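Local atomic coordinates of monomethylamine methyltransferase MtmB1 (PDB entry 1NTH), a protein that transfers the methyl group of monomethylamine to the corrinoid cofactor of its partner protein MtmC, a step in methanogenesis from methylamine. Residues G74-T80 with L236-D241; F7-F12 with I83-T87; M344-E348 with Y412-Y416; F47-P53 with L312-W317; I156-M161 with T182-I187. All blocks are in the same frame, centred on the assembly; numbering follows the deposited sequence.

Five contacts around one TIM-barrel chain illustrate how chemistry follows position. Contacts 1 and 2 share a small mixed sheet beside the barrel: strands 75-77 and 82-84 are neighbours in it, and Phe-12 of contact 2 packs on Ile-75 and Ile-238 of contact 1. Yet contact 1, only partly buried, is knit by backbone bonds, an aspartate at a helix start and a water, whereas buried contact 2 is aromatic and apolar. Contacts 3 and 4, also buried, set loops against helices 343-359 and 309-325 and touch where Tyr-412 OH meets Leu-312 CD1. Contact 5 is buried too; across the chain's centre from contact 4, nearest atoms about 17 Å apart, it relies on an amide-carboxylate bond.

Contact 1 (G74-T80 with L236-D241)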
# COMPACT_ATOMS: atom_id res chain seq x y z
N GLY A 74 12.79 37.63 19.83
CA GLY A 74 13.35 36.46 19.20
C GLY A 74 13.02 35.26 20.07
O GLY A 74 12.11 35.33 20.92
N ILE A 75 13.75 34.17 19.88
CA ILE A 75 13.53 32.95 20.64
C ILE A 75 14.80 32.50 21.35
O ILE A 75 15.87 32.44 20.74
CB ILE A 75 13.06 31.81 19.70
CG1 ILE A 75 11.75 32.21 19.00
CG2 ILE A 75 12.88 30.52 20.50
CD1 ILE A 75 10.57 32.40 19.93
N TYR A 76 14.68 32.19 22.63
CA TYR A 76 15.82 31.74 23.42
C TYR A 76 16.01 30.23 23.28
O TYR A 76 15.06 29.47 23.46
CB TYR A 76 15.59 32.08 24.90
CG TYR A 76 16.78 31.79 25.79
CD1 TYR A 76 17.89 32.64 25.79
CD2 TYR A 76 16.81 30.67 26.61
CE1 TYR A 76 19.00 32.38 26.59
CE2 TYR A 76 17.92 30.40 27.42
CZ TYR A 76 19.00 31.26 27.41
OH TYR A 76 20.10 31.00 28.21
N CYS A 77 17.23 29.81 22.95
CA CYS A 77 17.53 28.38 22.83
C CYS A 77 18.20 27.95 24.13
O CYS A 77 19.30 28.41 24.44
CB CYS A 77 18.46 28.12 21.65
SG CYS A 77 18.88 26.35 21.46
N THR A 78 17.54 27.08 24.88
CA THR A 78 18.06 26.61 26.16
C THR A 78 19.37 25.83 26.11
O THR A 78 20.16 25.88 27.06
CB THR A 78 17.02 25.75 26.90
OG1 THR A 78 16.66 24.63 26.07
CG2 THR A 78 15.78 26.56 27.22
N ASP A 79 19.62 25.12 25.02
CA ASP A 79 20.84 24.33 24.92
C ASP A 79 22.09 25.13 24.58
O ASP A 79 23.18 24.82 25.05
CB ASP A 79 20.65 23.21 23.90
CG ASP A 79 19.59 22.22 24.34
OD1 ASP A 79 19.80 21.53 25.36
OD2 ASP A 79 18.54 22.13 23.67
N THR A 80 21.93 26.18 23.77
CA THR A 80 23.07 27.00 23.37
C THR A 80 23.15 28.30 24.17
O THR A 80 24.16 29.00 24.11
CB THR A 80 22.99 27.37 21.88
OG1 THR A 80 21.85 28.20 21.66
CG2 THR A 80 22.89 26.12 21.03
N LEU A 236 8.64 32.03 24.79
CA LEU A 236 9.42 32.32 23.58
C LEU A 236 10.77 31.65 23.76
O LEU A 236 11.83 32.28 23.72
CB LEU A 236 9.60 33.83 23.38
CG LEU A 236 8.44 34.55 22.69
CD1 LEU A 236 7.21 34.53 23.58
CD2 LEU A 236 8.84 35.99 22.36
N LYS A 237 10.71 30.34 23.95
CA LYS A 237 11.89 29.54 24.24
C LYS A 237 11.75 28.14 23.65
O LYS A 237 10.63 27.64 23.49
CB LYS A 237 12.03 29.47 25.76
CG LYS A 237 13.20 28.70 26.30
CD LYS A 237 13.11 28.62 27.83
CE LYS A 237 13.08 30.01 28.46
NZ LYS A 237 12.84 29.95 29.94
N ILE A 238 12.87 27.51 23.35
CA ILE A 238 12.85 26.17 22.78
C ILE A 238 14.17 25.44 23.05
O ILE A 238 15.20 26.06 23.32
CB ILE A 238 12.61 26.23 21.24
CG1 ILE A 238 12.15 24.87 20.72
CG2 ILE A 238 13.88 26.64 20.53
CD1 ILE A 238 10.78 24.47 21.22
N ASP A 239 14.12 24.11 22.98
CA ASP A 239 15.30 23.28 23.18
C ASP A 239 15.64 22.63 21.84
O ASP A 239 14.78 22.52 20.97
CB ASP A 239 15.02 22.21 24.24
CG ASP A 239 13.77 21.40 23.93
OD1 ASP A 239 12.68 22.00 23.81
OD2 ASP A 239 13.88 20.17 23.81
N LEU A 240 16.89 22.19 21.67
CA LEU A 240 17.30 21.57 20.41
C LEU A 240 16.60 20.25 20.10
O LEU A 240 16.46 19.89 18.93
CB LEU A 240 18.82 21.40 20.37
CG LEU A 240 19.58 22.72 20.24
CD1 LEU A 240 21.07 22.45 20.11
CD2 LEU A 240 19.08 23.49 19.02
N ASP A 241 16.18 19.52 21.13
CA ASP A 241 15.48 18.25 20.90
C ASP A 241 14.25 18.52 20.02
O ASP A 241 13.98 17.77 19.08
CB ASP A 241 15.04 17.63 22.23
CG ASP A 241 16.03 16.60 22.75
OD1 ASP A 241 17.24 16.77 22.52
OD2 ASP A 241 15.59 15.63 23.41
O HOH W 1 17.48 19.58 23.76
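Tyr-76 and Lys-237 stand side by side on adjoining parallel strands, which are laced together by backbone hydrogen bonds: Tyr-76 N gives to Leu-236 O (3.1 Å), Ile-238 N to Tyr-76 O (2.9 Å), and Thr-78 N to Ile-238 O (3.0 Å). A different polar link takes over where strand 237-238 ends and Asp-239 occupies the N-cap position of helix 240-251. There Asp-79 OD2 receives Leu-240 N at 2.6 Å, a nearly straight bond of 169°. The same oxygen accepts from a water that also accepts from Asp-241 N and donates to Asp-241 OD1, while Asp-241 OD2 accepts from Ala-210 N; the helix start would probably steady the charge on Asp-79.

Strand 237-238 is an outermost strand, within the chain, of a four-stranded mixed sheet completed by strands 82-84 and 20-21, a separate sheet from the parallel strands of the TIM barrel.

Apolar contacts line both faces of this sheet. On the face of Tyr-76, Lys-237 CG lies at the edge of the phenol ring, and Thr-78 CG2 presses across the lysine chain, only 3.4 Å from Lys-237 CD. A bend at chi3 (-59°) follows, and Lys-237 NZ ends among Gln-24, Asp-28 and Asn-234 O. On the other face Ile-75 CG2 meets Ile-238 CG2 at 4.0 Å, and Cys-77 SG rests on Leu-240 CD2 at 3.8 Å. With an alanine here in place of Leu-240, a gap would probably open beside Cys-77 SG, and Asp-79 CB and Thr-80 CG2 would lose their apolar neighbour. Thr-80 CG2 approaches the other methyl, Leu-240 CD1, at 4.2 Å.

Contact 2 (F7-F12 with I83-T87)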
# COMPACT_ATOMS: atom_id res chain seq x y z
N PHE A 7 12.01 30.66 6.40
CA PHE A 7 12.61 30.16 7.62
C PHE A 7 12.16 28.75 8.01
O PHE A 7 10.99 28.41 7.87
CB PHE A 7 12.29 31.12 8.77
CG PHE A 7 13.06 30.84 10.02
CD1 PHE A 7 14.29 31.43 10.25
CD2 PHE A 7 12.56 29.95 10.97
CE1 PHE A 7 15.02 31.15 11.40
CE2 PHE A 7 13.28 29.65 12.12
CZ PHE A 7 14.52 30.26 12.33
N ASP A 8 13.09 27.94 8.49
CA ASP A 8 12.77 26.59 8.95
C ASP A 8 13.67 26.18 10.11
O ASP A 8 14.56 26.93 10.52
CB ASP A 8 12.87 25.57 7.80
CG ASP A 8 14.23 25.52 7.15
OD1 ASP A 8 15.24 25.75 7.85
OD2 ASP A 8 14.29 25.25 5.93
N CYS A 9 13.42 24.99 10.65
CA CYS A 9 14.17 24.47 11.79
C CYS A 9 15.68 24.43 11.56
O CYS A 9 16.46 24.53 12.51
CB CYS A 9 13.67 23.07 12.15
SG CYS A 9 13.71 21.87 10.79
N TYR A 10 16.10 24.30 10.30
CA TYR A 10 17.52 24.25 9.99
C TYR A 10 18.14 25.63 10.20
O TYR A 10 19.24 25.75 10.72
CB TYR A 10 17.73 23.76 8.56
CG TYR A 10 17.10 22.41 8.33
CD1 TYR A 10 15.87 22.29 7.68
CD2 TYR A 10 17.70 21.25 8.82
CE1 TYR A 10 15.25 21.06 7.52
CE2 TYR A 10 17.09 20.00 8.67
CZ TYR A 10 15.87 19.92 8.02
OH TYR A 10 15.25 18.69 7.89
N ASP A 11 17.42 26.67 9.78
CA ASP A 11 17.90 28.03 9.96
C ASP A 11 17.95 28.32 11.45
O ASP A 11 18.84 29.03 11.93
CB ASP A 11 16.97 29.05 9.30
CG ASP A 11 16.90 28.89 7.80
OD1 ASP A 11 17.97 28.90 7.15
OD2 ASP A 11 15.78 28.76 7.27
N PHE A 12 16.98 27.79 12.19
CA PHE A 12 16.94 28.02 13.63
C PHE A 12 18.20 27.47 14.27
O PHE A 12 18.85 28.16 15.06
CB PHE A 12 15.72 27.34 14.26
CG PHE A 12 15.48 27.79 15.67
CD1 PHE A 12 14.63 28.85 15.93
CD2 PHE A 12 16.16 27.19 16.73
CE1 PHE A 12 14.46 29.33 17.23
CE2 PHE A 12 16.00 27.66 18.03
CZ PHE A 12 15.15 28.73 18.28
N ILE A 83 20.22 33.59 21.58
CA ILE A 83 18.94 34.06 21.06
C ILE A 83 18.87 34.03 19.54
O ILE A 83 19.79 34.49 18.85
CB ILE A 83 18.68 35.51 21.52
CG1 ILE A 83 18.69 35.58 23.05
CG2 ILE A 83 17.35 36.00 20.97
CD1 ILE A 83 18.74 36.99 23.61
N VAL A 84 17.78 33.49 19.01
CA VAL A 84 17.57 33.44 17.57
C VAL A 84 16.64 34.58 17.19
O VAL A 84 15.55 34.72 17.74
CB VAL A 84 16.93 32.11 17.13
CG1 VAL A 84 16.55 32.17 15.66
CG2 VAL A 84 17.90 30.96 17.38
N LYS A 85 17.08 35.40 16.24
CA LYS A 85 16.31 36.55 15.77
C LYS A 85 15.75 36.34 14.37
O LYS A 85 16.42 35.77 13.51
CB LYS A 85 17.20 37.79 15.76
CG LYS A 85 17.63 38.29 17.13
CD LYS A 85 16.57 39.17 17.77
CE LYS A 85 17.06 39.74 19.09
NZ LYS A 85 16.94 41.22 19.15
N TYR A 86 14.53 36.81 14.15
CA TYR A 86 13.87 36.73 12.85
C TYR A 86 13.85 38.14 12.26
O TYR A 86 14.04 39.12 12.97
CB TYR A 86 12.41 36.29 12.99
CG TYR A 86 12.19 34.96 13.65
CD1 TYR A 86 11.51 34.88 14.87
CD2 TYR A 86 12.61 33.78 13.05
CE1 TYR A 86 11.26 33.65 15.47
CE2 TYR A 86 12.37 32.55 13.64
CZ TYR A 86 11.70 32.49 14.85
OH TYR A 86 11.46 31.27 15.44
N THR A 87 13.62 38.23 10.95
CA THR A 87 13.49 39.54 10.31
C THR A 87 11.99 39.69 10.06
O THR A 87 11.26 38.69 10.06
CB THR A 87 14.23 39.62 8.97
OG1 THR A 87 13.61 38.74 8.02
CG2 THR A 87 15.70 39.25 9.14
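Tyr-86 drives the edge of its ring into the face of Phe-7, a T-shaped pair with planes at 84° and centroids 4.8 Å apart. The bump is Tyr-86 CE2, which stands over the rim of the phenylalanine ring, 3.4 Å from Phe-7 CE2. Next to it, Val-84 offers a second bump. Its CG2 methyl rides over the face of Phe-12, 3.8 Å from the ring centroid, while its CG1 branch packs on Phe-12 CD1 and reaches Phe-7 CZ at 4.3 Å. Phe-12 has CG trans to its main-chain nitrogen (chi1 -168°), which swings the ring off helix 9-18 to meet this valine. Tyr-86 OH then closes the hollow at the edge of Phe-12, 4.0 Å from its CE1.

The helix start is capped: Asp-8 and Asp-11 form a capping box, with Asp-11 N bound to Asp-8 OD1 and Asp-8 N to Asp-11 OD2. Asp-8 also makes a salt bridge to Arg-165 of a second subunit.

No hydrogen bond links the two segments. The start of helix 9-18, with Phe-7 leading into it, and strand 82-84, with the loop beyond it, are therefore joined here by shape and dispersion, and the one phenol hydroxyl in this apolar seam is satisfied by Asn-284 of helix 271-288.

Contact 3 (M344-E348 with Y412-Y416)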
# COMPACT_ATOMS: atom_id res chain seq x y z
N MET A 344 -18.11 20.36 39.30
CA MET A 344 -17.15 21.41 39.02
C MET A 344 -16.31 21.11 37.78
O MET A 344 -16.09 21.99 36.94
CB MET A 344 -16.22 21.65 40.21
CG MET A 344 -15.32 22.86 40.01
SD MET A 344 -14.33 23.27 41.46
CE MET A 344 -13.06 24.32 40.74
N CYS A 345 -15.82 19.88 37.67
CA CYS A 345 -15.01 19.50 36.52
C CYS A 345 -15.76 19.78 35.23
O CYS A 345 -15.22 20.39 34.30
CB CYS A 345 -14.64 18.01 36.60
SG CYS A 345 -13.64 17.42 35.20
N LEU A 346 -17.01 19.34 35.16
CA LEU A 346 -17.82 19.55 33.97
C LEU A 346 -18.07 21.03 33.70
O LEU A 346 -18.05 21.46 32.54
CB LEU A 346 -19.16 18.81 34.11
CG LEU A 346 -19.04 17.29 34.24
CD1 LEU A 346 -20.43 16.68 34.32
CD2 LEU A 346 -18.28 16.72 33.03
N LEU A 347 -18.31 21.81 34.75
CA LEU A 347 -18.56 23.24 34.57
C LEU A 347 -17.29 23.97 34.14
O LEU A 347 -17.34 24.91 33.35
CB LEU A 347 -19.11 23.86 35.86
CG LEU A 347 -20.51 23.40 36.27
CD1 LEU A 347 -20.90 24.06 37.58
CD2 LEU A 347 -21.51 23.74 35.18
N GLU A 348 -16.14 23.54 34.66
CA GLU A 348 -14.87 24.15 34.30
C GLU A 348 -14.60 23.92 32.82
O GLU A 348 -14.27 24.85 32.08
CB GLU A 348 -13.73 23.54 35.12
CG GLU A 348 -13.59 24.07 36.54
CD GLU A 348 -12.41 23.44 37.27
OE1 GLU A 348 -12.56 22.32 37.80
OE2 GLU A 348 -11.32 24.06 37.29
N TYR A 412 -17.64 28.83 40.02
CA TYR A 412 -16.58 27.97 40.55
C TYR A 412 -15.26 28.65 40.89
O TYR A 412 -14.42 28.06 41.57
CB TYR A 412 -16.31 26.81 39.57
CG TYR A 412 -15.77 27.23 38.21
CD1 TYR A 412 -14.49 27.77 38.07
CD2 TYR A 412 -16.54 27.07 37.05
CE1 TYR A 412 -13.99 28.15 36.82
CE2 TYR A 412 -16.05 27.45 35.80
CZ TYR A 412 -14.78 27.99 35.69
OH TYR A 412 -14.29 28.36 34.46
N GLU A 413 -15.06 29.89 40.43
CA GLU A 413 -13.79 30.57 40.67
C GLU A 413 -13.41 30.86 42.12
O GLU A 413 -12.30 31.31 42.39
CB GLU A 413 -13.72 31.85 39.84
CG GLU A 413 -14.55 33.02 40.34
CD GLU A 413 -14.50 34.19 39.38
OE1 GLU A 413 -13.46 34.37 38.72
OE2 GLU A 413 -15.49 34.95 39.30
N LYS A 414 -14.31 30.59 43.05
CA LYS A 414 -14.02 30.82 44.46
C LYS A 414 -13.73 29.50 45.17
O LYS A 414 -13.52 29.46 46.38
CB LYS A 414 -15.20 31.53 45.13
CG LYS A 414 -15.49 32.91 44.57
CD LYS A 414 -14.36 33.89 44.86
CE LYS A 414 -14.69 35.27 44.33
NZ LYS A 414 -13.58 36.24 44.61
N ASN A 415 -13.69 28.41 44.39
CA ASN A 415 -13.46 27.09 44.95
C ASN A 415 -12.23 26.36 44.40
O ASN A 415 -12.14 25.14 44.52
CB ASN A 415 -14.70 26.22 44.70
CG ASN A 415 -15.97 26.87 45.21
OD1 ASN A 415 -17.07 26.57 44.74
ND2 ASN A 415 -15.83 27.76 46.18
N TYR A 416 -11.30 27.09 43.81
CA TYR A 416 -10.10 26.47 43.25
C TYR A 416 -9.32 25.67 44.30
O TYR A 416 -8.91 24.54 44.05
CB TYR A 416 -9.19 27.53 42.63
CG TYR A 416 -9.77 28.18 41.39
CD1 TYR A 416 -9.62 29.55 41.17
CD2 TYR A 416 -10.48 27.44 40.45
CE1 TYR A 416 -10.16 30.17 40.05
CE2 TYR A 416 -11.02 28.04 39.31
CZ TYR A 416 -10.86 29.41 39.12
OH TYR A 416 -11.40 30.02 38.01
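Glu-348 lays its CG methylene squarely over the ring of Tyr-412, 3.9 Å from the centroid and 4° off the normal, a CH-pi contact. The helix that carries it, 343-359, connects neighbouring parallel strands 330-333 and 363-366, a beta-alpha-beta crossover of the TIM barrel, and the loop at 412-416 packs against this helix. The ring also touches the backbone, with Tyr-412 CE2 at 3.8 Å from Glu-348 CA, and its CD2 lies 4.3 Å from Leu-347 CB. One turn earlier Met-344 runs across the tyrosine at about a right angle. Its CG meets Tyr-412 CB at 4.1 Å, and its extended chain carries CE on to Tyr-416 CD2, also at 4.1 Å.

The next shell fixes these groups. CG of Tyr-412 is tucked between the main-chain N and carbonyl carbon (chi1 64°), which turns the ring to the helix, and its OH is bonded to Asn-307 O. Beyond the methylene, the carboxylate of Glu-348 is gripped by Cys-337 N, Ala-338 N and Asn-307 ND2, so both the glutamate and the tyrosine lean on Asn-307. A serine in place of Tyr-412 would probably leave Glu-348 CG without the flat surface beneath it and Asn-307 O without its hydroxyl mate.

Farther out the loop itself is folded back as a type I turn, closed by Asn-415 N bonding to Tyr-412 O at 2.9 Å.

Contact 4 (F47-P53 with L312-W317)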
# COMPACT_ATOMS: atom_id res chain seq x y z
N PHE A 47 -8.31 44.80 27.97
CA PHE A 47 -9.38 43.88 27.58
C PHE A 47 -10.72 44.18 28.25
O PHE A 47 -11.75 43.58 27.90
CB PHE A 47 -8.96 42.44 27.85
CG PHE A 47 -7.76 42.00 27.04
CD1 PHE A 47 -7.23 42.80 26.03
CD2 PHE A 47 -7.17 40.76 27.28
CE1 PHE A 47 -6.13 42.38 25.28
CE2 PHE A 47 -6.07 40.33 26.54
CZ PHE A 47 -5.55 41.15 25.54
N LYS A 48 -10.71 45.09 29.21
CA LYS A 48 -11.92 45.50 29.92
C LYS A 48 -12.86 44.38 30.36
O LYS A 48 -14.08 44.47 30.19
CB LYS A 48 -12.68 46.50 29.04
CG LYS A 48 -11.83 47.70 28.64
CD LYS A 48 -12.50 48.56 27.59
CE LYS A 48 -11.58 49.70 27.17
NZ LYS A 48 -12.15 50.51 26.06
N GLY A 49 -12.29 43.32 30.93
CA GLY A 49 -13.10 42.22 31.43
C GLY A 49 -13.78 41.30 30.44
O GLY A 49 -14.50 40.38 30.85
N GLU A 50 -13.58 41.52 29.15
CA GLU A 50 -14.21 40.67 28.14
C GLU A 50 -13.44 39.37 27.93
O GLU A 50 -12.21 39.37 27.97
CB GLU A 50 -14.29 41.39 26.79
CG GLU A 50 -15.29 42.51 26.70
CD GLU A 50 -15.57 42.90 25.26
OE1 GLU A 50 -14.61 43.24 24.53
OE2 GLU A 50 -16.75 42.87 24.85
N PHE A 51 -14.16 38.28 27.72
CA PHE A 51 -13.53 36.99 27.46
C PHE A 51 -13.22 36.90 25.97
O PHE A 51 -12.16 36.41 25.57
CB PHE A 51 -14.46 35.84 27.85
CG PHE A 51 -14.65 35.68 29.33
CD1 PHE A 51 -15.61 36.44 30.00
CD2 PHE A 51 -13.87 34.79 30.05
CE1 PHE A 51 -15.79 36.29 31.37
CE2 PHE A 51 -14.04 34.64 31.42
CZ PHE A 51 -15.00 35.39 32.08
N ILE A 52 -14.16 37.37 25.16
CA ILE A 52 -14.02 37.36 23.71
C ILE A 52 -14.15 38.81 23.26
O ILE A 52 -15.18 39.45 23.50
CB ILE A 52 -15.13 36.53 23.03
CG1 ILE A 52 -15.24 35.16 23.69
CG2 ILE A 52 -14.82 36.38 21.55
CD1 ILE A 52 -13.99 34.32 23.59
N PRO A 53 -13.13 39.36 22.59
CA PRO A 53 -13.16 40.75 22.12
C PRO A 53 -14.21 41.07 21.07
O PRO A 53 -14.54 40.24 20.22
CB PRO A 53 -11.75 40.97 21.60
CG PRO A 53 -11.39 39.62 21.06
CD PRO A 53 -11.88 38.70 22.16
N LEU A 312 -8.94 32.11 30.49
CA LEU A 312 -9.98 32.06 29.47
C LEU A 312 -9.93 33.35 28.65
O LEU A 312 -10.08 33.33 27.43
CB LEU A 312 -11.37 31.89 30.11
CG LEU A 312 -11.64 30.52 30.75
CD1 LEU A 312 -12.98 30.53 31.45
CD2 LEU A 312 -11.61 29.43 29.67
N MET A 313 -9.69 34.48 29.32
CA MET A 313 -9.59 35.76 28.63
C MET A 313 -8.38 35.78 27.70
O MET A 313 -8.45 36.28 26.58
CB MET A 313 -9.48 36.91 29.64
CG MET A 313 -10.77 37.17 30.41
SD MET A 313 -10.53 38.39 31.73
CE MET A 313 -10.29 39.88 30.77
N ILE A 314 -7.27 35.22 28.17
CA ILE A 314 -6.06 35.16 27.37
C ILE A 314 -6.31 34.34 26.10
O ILE A 314 -5.99 34.78 24.99
CB ILE A 314 -4.89 34.54 28.17
CG1 ILE A 314 -4.51 35.47 29.32
CG2 ILE A 314 -3.69 34.29 27.26
CD1 ILE A 314 -3.60 34.84 30.35
N ALA A 315 -6.90 33.16 26.26
CA ALA A 315 -7.19 32.30 25.12
C ALA A 315 -8.20 32.93 24.17
O ALA A 315 -8.02 32.90 22.94
CB ALA A 315 -7.71 30.95 25.61
N GLY A 316 -9.26 33.51 24.72
CA GLY A 316 -10.28 34.13 23.89
C GLY A 316 -9.75 35.27 23.04
O GLY A 316 -10.05 35.35 21.85
N TRP A 317 -8.97 36.16 23.64
CA TRP A 317 -8.41 37.28 22.90
C TRP A 317 -7.35 36.83 21.89
O TRP A 317 -7.32 37.33 20.77
CB TRP A 317 -7.80 38.31 23.86
CG TRP A 317 -8.82 39.25 24.44
CD1 TRP A 317 -9.70 38.98 25.45
CD2 TRP A 317 -9.09 40.59 24.02
NE1 TRP A 317 -10.50 40.07 25.68
CE2 TRP A 317 -10.15 41.07 24.81
CE3 TRP A 317 -8.53 41.43 23.04
CZ2 TRP A 317 -10.66 42.37 24.66
CZ3 TRP A 317 -9.05 42.71 22.89
CH2 TRP A 317 -10.10 43.17 23.70
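Trp-317 leaves its helix and slides its indole between Phe-47 and Pro-53, one on each face. At the base, CB lies off-centre over the Phe-47 ring, 3.8 Å from Phe-47 CE2. From CG onward the five-membered ring stacks face to face on Phe-47, with centroids 3.7 Å apart and planes at 5°. CD1 approaches Phe-51 O at 3.6 Å. Beside it NE1 donates to Glu-50 O at 2.9 Å (N-H...O 151°); the oxygen lies in the indole plane, whereas the donor stands well above the carbonyl plane. Trp-317 CE2 sits 3.4 Å from Phe-47 CG, CD2 and CE3 lie against Phe-47 CD1 and CE1, and CZ2 lies between Phe-47 CA and Pro-53 CB. At the far end Pro-53 CB stands almost on the normal of the six-membered ring, 3.5 Å from Trp-317 CH2, so CZ3 and CH2 are pinched between proline and phenylalanine. The indole is thus held flat by its two faces and kept from turning by one bond at its edge.

Met-313 fills the neighbouring hollow, its chain bent at chi3 (70°) so that CE reaches Gly-49 CA at 3.7 Å. Gly-316 lets the loop come close, since any beta carbon there would run into Phe-51 O.

The loop 47-53 opens with a type I' turn from Phe-47 to Glu-50 and lies against helix 309-325, which bridges parallel strands 293-300 and 330-333, a beta-alpha-beta crossover of the TIM barrel.

Contact 5 (I156-M161 with T182-I187); sequences IVNGVM and TETRLI
The amide of Asn-158 has Ile-187 CD1 over one face, a tight 3.2 Å from Asn-158 CG, and Glu-183 OE1 at its edge. ND2 donates to that oxygen at 2.9 Å and 168°, with OE1 only 6° out of the amide plane. The carboxylate stands nearly perpendicular to the amide and is met on its anti side. A second, weak bond runs from Asn-158 ND2 to Thr-184 OG1, so the amide bridges two successive residues of helix 174-193. This helix follows barrel strand 155-156 of the TIM fold and here packs against the chain leaving that strand.

CG of Glu-183 trans to the main-chain nitrogen (chi1 175°), with an extended chain beyond, carries the carboxylate out to Asn-158. It is held there by Glu-205 N and Thr-206 OG1 as well. Asn-158 in turn touches Val-201, and Ile-156 pairs with Gly-200, both just ahead of the pyrrolysine in the sequence. Thr-182 and Leu-186, which also meet Met-161, pack on Met-193 and Met-141 of a third subunit.

Apolar groups flank the polar bridge. Ile-156 CG2 meets Ile-187 CG2 at 3.9 Å, and the bent tip of Met-161 sets its CE 3.8 Å from Leu-186 CD1.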
# COMPACT_ATOMS: atom_id res chain seq x y z
N ILE A 156 -8.69 11.51 18.72
CA ILE A 156 -8.24 11.17 20.07
C ILE A 156 -6.94 11.87 20.45
O ILE A 156 -6.04 11.99 19.63
CB ILE A 156 -7.96 9.64 20.20
CG1 ILE A 156 -9.21 8.83 19.86
CG2 ILE A 156 -7.44 9.32 21.61
CD1 ILE A 156 -10.39 9.06 20.78
N VAL A 157 -6.87 12.37 21.68
CA VAL A 157 -5.62 12.95 22.16
C VAL A 157 -5.11 11.91 23.16
O VAL A 157 -5.77 11.62 24.17
CB VAL A 157 -5.79 14.34 22.82
CG1 VAL A 157 -6.94 14.34 23.81
CG2 VAL A 157 -4.49 14.74 23.49
N ASN A 158 -3.95 11.34 22.86
CA ASN A 158 -3.36 10.28 23.67
C ASN A 158 -3.05 10.53 25.13
O ASN A 158 -2.68 11.64 25.53
CB ASN A 158 -2.07 9.79 23.00
CG ASN A 158 -2.28 9.32 21.57
OD1 ASN A 158 -3.40 9.34 21.05
ND2 ASN A 158 -1.20 8.90 20.93
N GLY A 159 -3.20 9.48 25.92
CA GLY A 159 -2.86 9.54 27.33
C GLY A 159 -1.43 9.04 27.43
O GLY A 159 -0.83 8.65 26.42
N VAL A 160 -0.87 9.04 28.63
CA VAL A 160 0.50 8.59 28.86
C VAL A 160 0.49 7.22 29.54
O VAL A 160 -0.23 7.02 30.52
CB VAL A 160 1.26 9.59 29.77
CG1 VAL A 160 2.53 8.95 30.33
CG2 VAL A 160 1.61 10.85 28.98
N MET A 161 1.27 6.28 29.02
CA MET A 161 1.35 4.94 29.61
C MET A 161 2.22 5.02 30.86
O MET A 161 3.38 5.42 30.77
CB MET A 161 1.99 3.95 28.62
CG MET A 161 1.23 3.75 27.31
SD MET A 161 1.97 2.46 26.26
CE MET A 161 1.40 0.97 27.12
N THR A 182 3.97 1.73 20.91
CA THR A 182 2.84 1.02 21.50
C THR A 182 1.63 1.89 21.84
O THR A 182 0.48 1.50 21.62
CB THR A 182 3.29 0.28 22.78
OG1 THR A 182 4.34 -0.63 22.44
CG2 THR A 182 2.13 -0.49 23.40
N GLU A 183 1.90 3.08 22.37
CA GLU A 183 0.85 4.02 22.75
C GLU A 183 -0.22 4.17 21.68
O GLU A 183 -1.40 3.88 21.92
CB GLU A 183 1.51 5.38 23.04
CG GLU A 183 0.57 6.53 23.33
CD GLU A 183 1.34 7.84 23.44
OE1 GLU A 183 1.18 8.71 22.56
OE2 GLU A 183 2.12 7.98 24.40
N THR A 184 0.17 4.59 20.48
CA THR A 184 -0.82 4.78 19.42
C THR A 184 -1.34 3.46 18.86
O THR A 184 -2.49 3.38 18.44
CB THR A 184 -0.26 5.67 18.30
OG1 THR A 184 0.00 6.98 18.83
CG2 THR A 184 -1.27 5.80 17.16
N ARG A 185 -0.50 2.43 18.83
CA ARG A 185 -0.96 1.13 18.33
C ARG A 185 -2.13 0.66 19.18
O ARG A 185 -3.15 0.21 18.66
CB ARG A 185 0.18 0.11 18.35
CG ARG A 185 1.14 0.25 17.18
CD ARG A 185 2.38 -0.63 17.31
NE ARG A 185 3.13 -0.67 16.06
CZ ARG A 185 4.40 -1.05 15.94
NH1 ARG A 185 5.08 -1.44 17.01
NH2 ARG A 185 4.98 -1.04 14.75
N LEU A 186 -2.00 0.78 20.50
CA LEU A 186 -3.08 0.37 21.40
C LEU A 186 -4.31 1.27 21.25
O LEU A 186 -5.45 0.79 21.26
CB LEU A 186 -2.61 0.40 22.85
CG LEU A 186 -1.55 -0.62 23.27
CD1 LEU A 186 -1.16 -0.38 24.72
CD2 LEU A 186 -2.10 -2.03 23.08
N ILE A 187 -4.08 2.57 21.14
CA ILE A 187 -5.18 3.52 21.01
C ILE A 187 -5.98 3.31 19.73
O ILE A 187 -7.21 3.35 19.75
CB ILE A 187 -4.67 4.97 21.11
CG1 ILE A 187 -4.19 5.23 22.54
CG2 ILE A 187 -5.76 5.95 20.72
CD1 ILE A 187 -3.45 6.55 22.73